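Local coordinates for protein phosphatidylserine synthase (Haemophilus influenzae, PDB 3HSI) that belongs to the phospholipase D superfamily, as a phosphatidylserine synthase whose chain carries two sequence regions of that family, at residues 48-58 with 140-150; 123-131 with 196-206. All coordinates share one frame; numbering follows the deposited sequence. Where two conformers were deposited one is given.

Contact 1: 48-58 with 140-150; sequences NAKKRIYVTAL and VLHVKGFVFDD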
# COMPACT_ATOMS: atom_id res chain seq x y z
N ASN C 48 -10.41 9.66 39.78
CA ASN C 48 -10.37 11.05 40.19
C ASN C 48 -10.89 12.04 39.17
O ASN C 48 -11.06 13.21 39.49
CB ASN C 48 -8.98 11.41 40.68
CG ASN C 48 -8.67 10.72 41.96
OD1 ASN C 48 -9.26 11.05 43.01
ND2 ASN C 48 -7.83 9.69 41.90
N ALA C 49 -11.17 11.56 37.96
CA ALA C 49 -11.63 12.41 36.87
C ALA C 49 -12.96 13.07 37.18
O ALA C 49 -13.88 12.43 37.70
CB ALA C 49 -11.74 11.61 35.58
N LYS C 50 -13.05 14.36 36.89
CA LYS C 50 -14.24 15.14 37.11
C LYS C 50 -14.88 15.74 35.84
O LYS C 50 -16.07 15.97 35.82
CB LYS C 50 -13.95 16.28 38.10
CG LYS C 50 -14.07 15.87 39.55
CD LYS C 50 -12.70 15.81 40.15
CE LYS C 50 -12.72 15.22 41.57
NZ LYS C 50 -11.29 15.01 41.98
N LYS C 51 -14.09 15.98 34.79
CA LYS C 51 -14.59 16.63 33.59
C LYS C 51 -14.58 15.74 32.35
O LYS C 51 -15.57 15.67 31.63
CB LYS C 51 -13.78 17.91 33.33
CG LYS C 51 -14.01 18.97 34.45
CD LYS C 51 -12.77 19.81 34.72
CE LYS C 51 -13.14 21.06 35.53
NZ LYS C 51 -12.18 22.20 35.29
N ARG C 52 -13.48 15.06 32.09
CA ARG C 52 -13.37 14.30 30.84
C ARG C 52 -12.37 13.15 30.92
O ARG C 52 -11.43 13.19 31.74
CB ARG C 52 -12.94 15.23 29.70
CG ARG C 52 -11.48 15.72 29.85
CD ARG C 52 -11.22 16.94 29.00
NE ARG C 52 -9.91 17.49 29.34
CZ ARG C 52 -9.36 18.56 28.78
NH1 ARG C 52 -10.00 19.24 27.83
NH2 ARG C 52 -8.16 18.95 29.19
N ILE C 53 -12.60 12.17 30.04
CA ILE C 53 -11.72 11.05 29.84
C ILE C 53 -11.72 10.73 28.35
O ILE C 53 -12.73 10.27 27.81
CB ILE C 53 -12.16 9.79 30.64
CG1 ILE C 53 -12.03 10.05 32.16
CG2 ILE C 53 -11.32 8.57 30.21
CD1 ILE C 53 -12.71 8.99 33.05
N TYR C 54 -10.59 11.02 27.71
CA TYR C 54 -10.34 10.68 26.32
C TYR C 54 -9.22 9.65 26.25
O TYR C 54 -8.20 9.77 26.95
CB TYR C 54 -9.94 11.92 25.49
CG TYR C 54 -11.10 12.87 25.16
CD1 TYR C 54 -11.51 13.07 23.82
CD2 TYR C 54 -11.79 13.54 26.17
CE1 TYR C 54 -12.57 13.93 23.51
CE2 TYR C 54 -12.86 14.40 25.87
CZ TYR C 54 -13.24 14.59 24.53
OH TYR C 54 -14.27 15.44 24.24
N VAL C 55 -9.43 8.66 25.40
CA VAL C 55 -8.52 7.56 25.18
C VAL C 55 -8.51 7.30 23.67
O VAL C 55 -9.58 7.22 23.06
CB VAL C 55 -9.04 6.29 25.89
CG1 VAL C 55 -8.30 5.05 25.41
CG2 VAL C 55 -8.91 6.42 27.41
N THR C 56 -7.31 7.27 23.07
CA THR C 56 -7.09 6.74 21.72
C THR C 56 -6.13 5.59 21.96
O THR C 56 -5.12 5.77 22.59
CB THR C 56 -6.39 7.75 20.70
OG1 THR C 56 -5.16 8.24 21.29
CG2 THR C 56 -7.26 8.90 20.36
N ALA C 57 -6.49 4.39 21.51
CA ALA C 57 -5.63 3.22 21.62
C ALA C 57 -5.87 2.38 20.38
O ALA C 57 -6.85 2.62 19.65
CB ALA C 57 -5.95 2.44 22.90
N LEU C 58 -4.96 1.47 20.08
CA LEU C 58 -5.17 0.54 18.97
C LEU C 58 -6.39 -0.34 19.29
O LEU C 58 -7.32 -0.48 18.47
CB LEU C 58 -3.95 -0.32 18.73
CG LEU C 58 -4.08 -1.37 17.59
CD1 LEU C 58 -4.46 -0.74 16.24
CD2 LEU C 58 -2.79 -2.24 17.45
N VAL C 140 -4.00 1.49 10.29
CA VAL C 140 -4.73 1.46 11.57
C VAL C 140 -4.45 2.69 12.46
O VAL C 140 -3.49 3.46 12.24
CB VAL C 140 -4.39 0.16 12.39
CG1 VAL C 140 -4.68 -1.09 11.55
CG2 VAL C 140 -2.94 0.14 12.80
N LEU C 141 -5.28 2.85 13.48
CA LEU C 141 -5.13 3.91 14.41
C LEU C 141 -4.00 3.60 15.39
O LEU C 141 -4.13 2.74 16.26
CB LEU C 141 -6.47 4.13 15.14
CG LEU C 141 -6.47 5.23 16.23
CD1 LEU C 141 -6.33 6.62 15.59
CD2 LEU C 141 -7.76 5.14 17.05
N HIS C 142 -2.88 4.29 15.23
CA HIS C 142 -1.77 4.13 16.17
C HIS C 142 -1.51 5.42 16.96
O HIS C 142 -0.47 5.54 17.60
CB HIS C 142 -0.49 3.76 15.42
CG HIS C 142 -0.30 2.30 15.20
ND1 HIS C 142 -0.46 1.36 16.19
CD2 HIS C 142 0.15 1.62 14.11
CE1 HIS C 142 -0.17 0.15 15.71
NE2 HIS C 142 0.21 0.29 14.45
N VAL C 143 -2.42 6.38 16.89
CA VAL C 143 -2.38 7.56 17.74
C VAL C 143 -2.52 7.10 19.21
O VAL C 143 -3.39 6.26 19.51
CB VAL C 143 -3.54 8.53 17.37
CG1 VAL C 143 -3.77 9.62 18.46
CG2 VAL C 143 -3.28 9.14 15.99
N LYS C 144 -1.68 7.65 20.10
CA LYS C 144 -1.70 7.31 21.53
C LYS C 144 -2.08 8.47 22.40
O LYS C 144 -2.06 9.62 21.96
CB LYS C 144 -0.32 6.80 21.99
CG LYS C 144 0.33 5.78 21.09
CD LYS C 144 -0.46 4.46 21.06
CE LYS C 144 0.07 3.53 19.95
NZ LYS C 144 -0.70 2.24 19.95
N GLY C 145 -2.42 8.19 23.65
CA GLY C 145 -2.71 9.26 24.60
C GLY C 145 -4.01 8.98 25.31
O GLY C 145 -4.98 8.57 24.68
N PHE C 146 -3.99 9.17 26.63
CA PHE C 146 -5.16 9.16 27.46
C PHE C 146 -5.17 10.51 28.14
O PHE C 146 -4.16 10.95 28.67
CB PHE C 146 -5.06 8.11 28.57
CG PHE C 146 -4.81 6.71 28.10
CD1 PHE C 146 -5.01 6.33 26.78
CD2 PHE C 146 -4.42 5.74 29.01
CE1 PHE C 146 -4.79 5.02 26.35
CE2 PHE C 146 -4.21 4.43 28.61
CZ PHE C 146 -4.40 4.06 27.27
N VAL C 147 -6.31 11.18 28.15
CA VAL C 147 -6.41 12.44 28.83
C VAL C 147 -7.47 12.29 29.89
O VAL C 147 -8.59 11.90 29.59
CB VAL C 147 -6.76 13.58 27.85
CG1 VAL C 147 -6.99 14.92 28.62
CG2 VAL C 147 -5.69 13.72 26.74
N PHE C 148 -7.09 12.58 31.13
CA PHE C 148 -8.02 12.59 32.25
C PHE C 148 -7.98 13.99 32.78
O PHE C 148 -6.97 14.41 33.35
CB PHE C 148 -7.59 11.61 33.36
CG PHE C 148 -7.32 10.21 32.86
CD1 PHE C 148 -6.06 9.85 32.41
CD2 PHE C 148 -8.33 9.26 32.84
CE1 PHE C 148 -5.81 8.58 31.97
CE2 PHE C 148 -8.08 7.97 32.39
CZ PHE C 148 -6.83 7.63 31.94
N ASP C 149 -9.07 14.72 32.58
CA ASP C 149 -9.11 16.12 32.93
C ASP C 149 -7.92 16.82 32.30
O ASP C 149 -7.87 16.88 31.06
CB ASP C 149 -9.24 16.32 34.45
CG ASP C 149 -10.59 15.84 34.96
OD1 ASP C 149 -11.40 15.38 34.13
OD2 ASP C 149 -10.84 15.92 36.19
N ASP C 150 -6.97 17.30 33.12
CA ASP C 150 -5.77 18.01 32.67
C ASP C 150 -4.47 17.15 32.72
O ASP C 150 -3.35 17.70 32.67
CB ASP C 150 -5.56 19.28 33.50
CG ASP C 150 -6.58 20.38 33.20
OD1 ASP C 150 -7.17 20.42 32.08
OD2 ASP C 150 -6.79 21.23 34.10
O HOH W 1 -8.71 15.12 37.94
O HOH W 2 -4.40 10.97 21.73
O HOH W 3 -2.61 1.67 21.79
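Arg52 and Asp149 are brought together by their first torsions: Arg52 CG sits between its own backbone N and carbonyl carbon (chi1 69°), and the extended chain beyond it runs along the backbone of Asp149, whose CG lies beside its own N (chi1 -67°) and turns the carboxylate back under the 50-52 backbone. Three amides in a row are caught there. Lys50 N gives a bond of 2.8 Å to the syn lone pair of Asp149 OD2, Lys51 N reaches Asp149 OD1 from 31° out of the carboxylate plane, and Arg52 N meets the same OD1 at 2.9 Å, nearly along its C-O axis. In return Arg52 NE, at 2.7 Å, and NH2 both hold Asp149 O, which lies in the guanidinium plane, so the planar group is fixed in rotation. Arg52 NH2 also makes a long salt bridge to Asp150 OD1 (3.4 Å) and another to Asp185 of helix 181-195.

Farther along, Tyr54 and Val147 exchange two backbone bonds, and Thr56 N reaches Gly145 O at 3.1 Å. Ile53, Val55, Phe146 and Phe148 share one face of the sheet: Val55 CG1 lies 3.6 Å from Phe146 CE1, and helix 35-48 covers both phenylalanine rings. A water joins Thr56 OG1 to Lys144 O; another accepts from Leu58 N and Lys144 NZ. Strand 146-148 lies between 52-56 and 151-155 in one of the chain's two mixed sheets. His142, Lys144 and Asp149 have the spacing of the HxKxxxxD (HKD) motif of the phospholipase D superfamily, its aspartate here tying the end of strand 146-148 to the 50-52 backbone.

Contact 2: 123-131 with 196-206; sequences DPNMFFGVP and LDFSAVYPLDV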
# COMPACT_ATOMS: atom_id res chain seq x y z
N ASP C 123 -26.71 7.13 29.30
CA ASP C 123 -26.68 6.11 28.26
C ASP C 123 -26.07 6.65 26.96
O ASP C 123 -26.55 6.39 25.88
CB ASP C 123 -28.09 5.54 28.08
CG ASP C 123 -28.20 4.54 26.95
OD1 ASP C 123 -27.27 3.71 26.76
OD2 ASP C 123 -29.24 4.59 26.26
N PRO C 124 -24.98 7.40 27.08
CA PRO C 124 -24.37 7.94 25.87
C PRO C 124 -23.48 6.90 25.16
O PRO C 124 -23.20 5.83 25.70
CB PRO C 124 -23.52 9.07 26.43
CG PRO C 124 -23.01 8.52 27.70
CD PRO C 124 -24.17 7.71 28.27
N ASN C 125 -23.07 7.22 23.94
CA ASN C 125 -22.04 6.45 23.25
C ASN C 125 -20.69 6.85 23.83
O ASN C 125 -20.43 8.04 24.02
CB ASN C 125 -22.03 6.80 21.76
CG ASN C 125 -23.34 6.42 21.06
OD1 ASN C 125 -23.87 5.34 21.25
ND2 ASN C 125 -23.82 7.30 20.20
N MSE C 126 -19.84 5.86 24.12
CA MSE C 126 -18.51 6.09 24.67
C MSE C 126 -17.38 5.48 23.82
O MSE C 126 -16.26 5.99 23.83
CB MSE C 126 -18.42 5.58 26.11
CG MSE C 126 -19.40 6.28 27.03
SE MSE C 126 -19.08 6.00 28.92
CE MSE C 126 -19.90 7.63 29.49
N PHE C 127 -17.70 4.41 23.09
CA PHE C 127 -16.73 3.73 22.25
C PHE C 127 -16.94 4.02 20.78
O PHE C 127 -18.01 3.74 20.22
CB PHE C 127 -16.80 2.21 22.45
CG PHE C 127 -16.18 1.75 23.72
CD1 PHE C 127 -14.82 1.51 23.79
CD2 PHE C 127 -16.95 1.60 24.86
CE1 PHE C 127 -14.23 1.10 24.97
CE2 PHE C 127 -16.37 1.19 26.04
CZ PHE C 127 -15.01 0.96 26.10
N PHE C 128 -15.90 4.57 20.16
CA PHE C 128 -15.95 4.95 18.77
C PHE C 128 -14.85 4.27 17.97
O PHE C 128 -13.71 4.22 18.40
CB PHE C 128 -15.83 6.47 18.66
CG PHE C 128 -16.90 7.22 19.42
CD1 PHE C 128 -18.11 7.55 18.81
CD2 PHE C 128 -16.72 7.55 20.78
CE1 PHE C 128 -19.09 8.23 19.53
CE2 PHE C 128 -17.71 8.22 21.50
CZ PHE C 128 -18.88 8.57 20.86
N GLY C 129 -15.21 3.76 16.79
CA GLY C 129 -14.26 3.07 15.91
C GLY C 129 -13.76 4.00 14.80
O GLY C 129 -14.56 4.61 14.08
N VAL C 130 -12.44 4.16 14.72
CA VAL C 130 -11.84 5.06 13.74
C VAL C 130 -11.21 4.21 12.63
O VAL C 130 -10.30 3.45 12.88
CB VAL C 130 -10.72 5.91 14.40
CG1 VAL C 130 -10.01 6.76 13.37
CG2 VAL C 130 -11.26 6.73 15.56
N PRO C 131 -11.69 4.35 11.39
CA PRO C 131 -11.03 3.62 10.29
C PRO C 131 -10.00 4.48 9.52
O PRO C 131 -10.37 5.46 8.85
CB PRO C 131 -12.19 3.26 9.38
CG PRO C 131 -13.27 4.38 9.67
CD PRO C 131 -12.85 5.14 10.92
N LEU C 196 -12.34 12.60 15.44
CA LEU C 196 -13.76 12.34 15.52
C LEU C 196 -14.58 12.97 14.41
O LEU C 196 -15.45 13.79 14.67
CB LEU C 196 -14.31 12.82 16.87
CG LEU C 196 -14.23 11.95 18.11
CD1 LEU C 196 -15.09 12.62 19.18
CD2 LEU C 196 -14.75 10.56 17.80
N ASP C 197 -14.34 12.58 13.18
CA ASP C 197 -15.22 12.98 12.09
C ASP C 197 -16.30 11.93 11.85
O ASP C 197 -16.04 10.82 11.33
CB ASP C 197 -14.40 13.22 10.83
CG ASP C 197 -15.27 13.59 9.65
OD1 ASP C 197 -16.49 13.80 9.81
OD2 ASP C 197 -14.72 13.65 8.52
N PHE C 198 -17.54 12.30 12.16
CA PHE C 198 -18.63 11.35 12.13
C PHE C 198 -19.13 10.94 10.74
O PHE C 198 -19.99 10.09 10.63
CB PHE C 198 -19.77 11.80 13.08
CG PHE C 198 -19.36 11.80 14.54
CD1 PHE C 198 -19.06 10.61 15.19
CD2 PHE C 198 -19.24 13.00 15.25
CE1 PHE C 198 -18.67 10.61 16.56
CE2 PHE C 198 -18.85 13.01 16.59
CZ PHE C 198 -18.57 11.81 17.24
N SER C 199 -18.58 11.49 9.67
CA SER C 199 -18.89 10.86 8.39
C SER C 199 -18.15 9.53 8.23
O SER C 199 -18.55 8.73 7.40
CB SER C 199 -18.62 11.79 7.21
OG SER C 199 -17.27 12.13 7.23
N ALA C 200 -17.12 9.27 9.05
CA ALA C 200 -16.35 8.01 8.93
C ALA C 200 -16.23 7.24 10.20
O ALA C 200 -16.05 6.04 10.16
CB ALA C 200 -14.96 8.26 8.38
N VAL C 201 -16.29 7.95 11.33
CA VAL C 201 -16.14 7.38 12.67
C VAL C 201 -17.52 7.01 13.23
O VAL C 201 -18.44 7.84 13.23
CB VAL C 201 -15.40 8.39 13.54
CG1 VAL C 201 -15.37 7.97 15.01
CG2 VAL C 201 -13.97 8.59 12.98
N TYR C 202 -17.69 5.76 13.66
CA TYR C 202 -18.96 5.26 14.16
C TYR C 202 -18.83 4.67 15.55
O TYR C 202 -17.78 4.10 15.87
CB TYR C 202 -19.52 4.19 13.24
CG TYR C 202 -19.98 4.77 11.93
CD1 TYR C 202 -21.30 5.18 11.77
CD2 TYR C 202 -19.08 4.97 10.87
CE1 TYR C 202 -21.72 5.76 10.59
CE2 TYR C 202 -19.50 5.55 9.69
CZ TYR C 202 -20.82 5.93 9.55
OH TYR C 202 -21.28 6.50 8.39
N PRO C 203 -19.89 4.82 16.38
CA PRO C 203 -19.90 4.21 17.70
C PRO C 203 -19.85 2.69 17.55
O PRO C 203 -20.53 2.14 16.69
CB PRO C 203 -21.25 4.65 18.30
CG PRO C 203 -22.08 5.05 17.15
CD PRO C 203 -21.15 5.54 16.09
N LEU C 204 -19.01 2.04 18.34
CA LEU C 204 -18.91 0.60 18.33
C LEU C 204 -19.77 -0.05 19.41
O LEU C 204 -19.92 -1.27 19.41
CB LEU C 204 -17.46 0.18 18.49
CG LEU C 204 -16.56 0.48 17.29
CD1 LEU C 204 -15.14 0.38 17.73
CD2 LEU C 204 -16.84 -0.41 16.07
N ASP C 205 -20.32 0.75 20.32
CA ASP C 205 -21.10 0.21 21.40
C ASP C 205 -22.61 0.24 21.11
O ASP C 205 -23.40 0.33 22.02
CB ASP C 205 -20.77 0.92 22.73
CG ASP C 205 -20.90 2.44 22.64
OD1 ASP C 205 -21.43 2.97 21.63
OD2 ASP C 205 -20.49 3.12 23.62
N VAL C 206 -22.98 0.19 19.84
CA VAL C 206 -24.37 -0.01 19.44
C VAL C 206 -24.48 -1.18 18.50
O VAL C 206 -23.51 -1.52 17.81
CB VAL C 206 -25.02 1.24 18.73
CG1 VAL C 206 -25.14 2.43 19.67
CG2 VAL C 206 -24.28 1.62 17.45
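Asp205 and the 126-127 backbone provide the polar grip. Asp205 OD2 accepts from the N of Met126, a selenomethionine, at 2.9 Å through its syn lone pair, with an N-H...O angle of 174°, and from Phe127 N at 3.1 Å from well above the carboxylate plane. Its chi1 of 54° sets the carboxylate between the residue's own N and carbonyl carbon, pointing at these two amides, while the other oxygen, OD1, forms a salt bridge to Arg115.

Backbone bonds continue the pairing. Leu204 N donates to Phe127 O at 2.7 Å and Gly129 N to Tyr202 O at 2.8 Å; the return bond from Tyr202 N to Gly129 O is weak. Phe128 and Pro203 face each other as a non-hydrogen-bonded antiparallel pair, Gly129 and Tyr202 as a hydrogen-bonded one.

Apolar contacts fill in around these. The Phe128 ring is approached by Leu196 CD2, by Pro203 and by Phe198, whose ring plane is turned 58° from it; Phe128 CE1 and Phe198 CE1 are 3.8 Å apart. Leu204 CD1 presses on Gly129 CA at 3.4 Å, a tight fit over a residue with no side chain of its own. Val130 and Val201 run alongside each other, and Pro131 CD lies 4.2 Å from Val201 CG2. On the other side of strand 127-130, strand 84-90 pairs with it in parallel.

Chemically, a short antiparallel pairing at this end of the sheet is extended by a carboxylate that serves as acceptor for two successive amides; with Arg115 beside it, Asp205 would probably stay charged.

Overall arrangement
From the N terminus the chain enters contact 1 at 48-58, passes helix 64-79 and strand 84-90, and reaches 123-131, the first half of contact 2. It then returns at 140-150, closing the loop of contact 1, before strands 151-155 and 171-179 and helix 181-195 lead to 196-206, which closes contact 2. The two loops therefore cross. The pairs 52-56 with 146-148 and 127-130 with 202-203 are antiparallel and belong to one mixed sheet, with strand 84-90 parallel between 52-56 and 127-130. Weakly bonded strand 141-142 reaches the second sheet through 391-398, so contact 1 lies where the sheets meet. Leu141 CD2 packs on Val130 CB at 4.0 Å, joining the contacts.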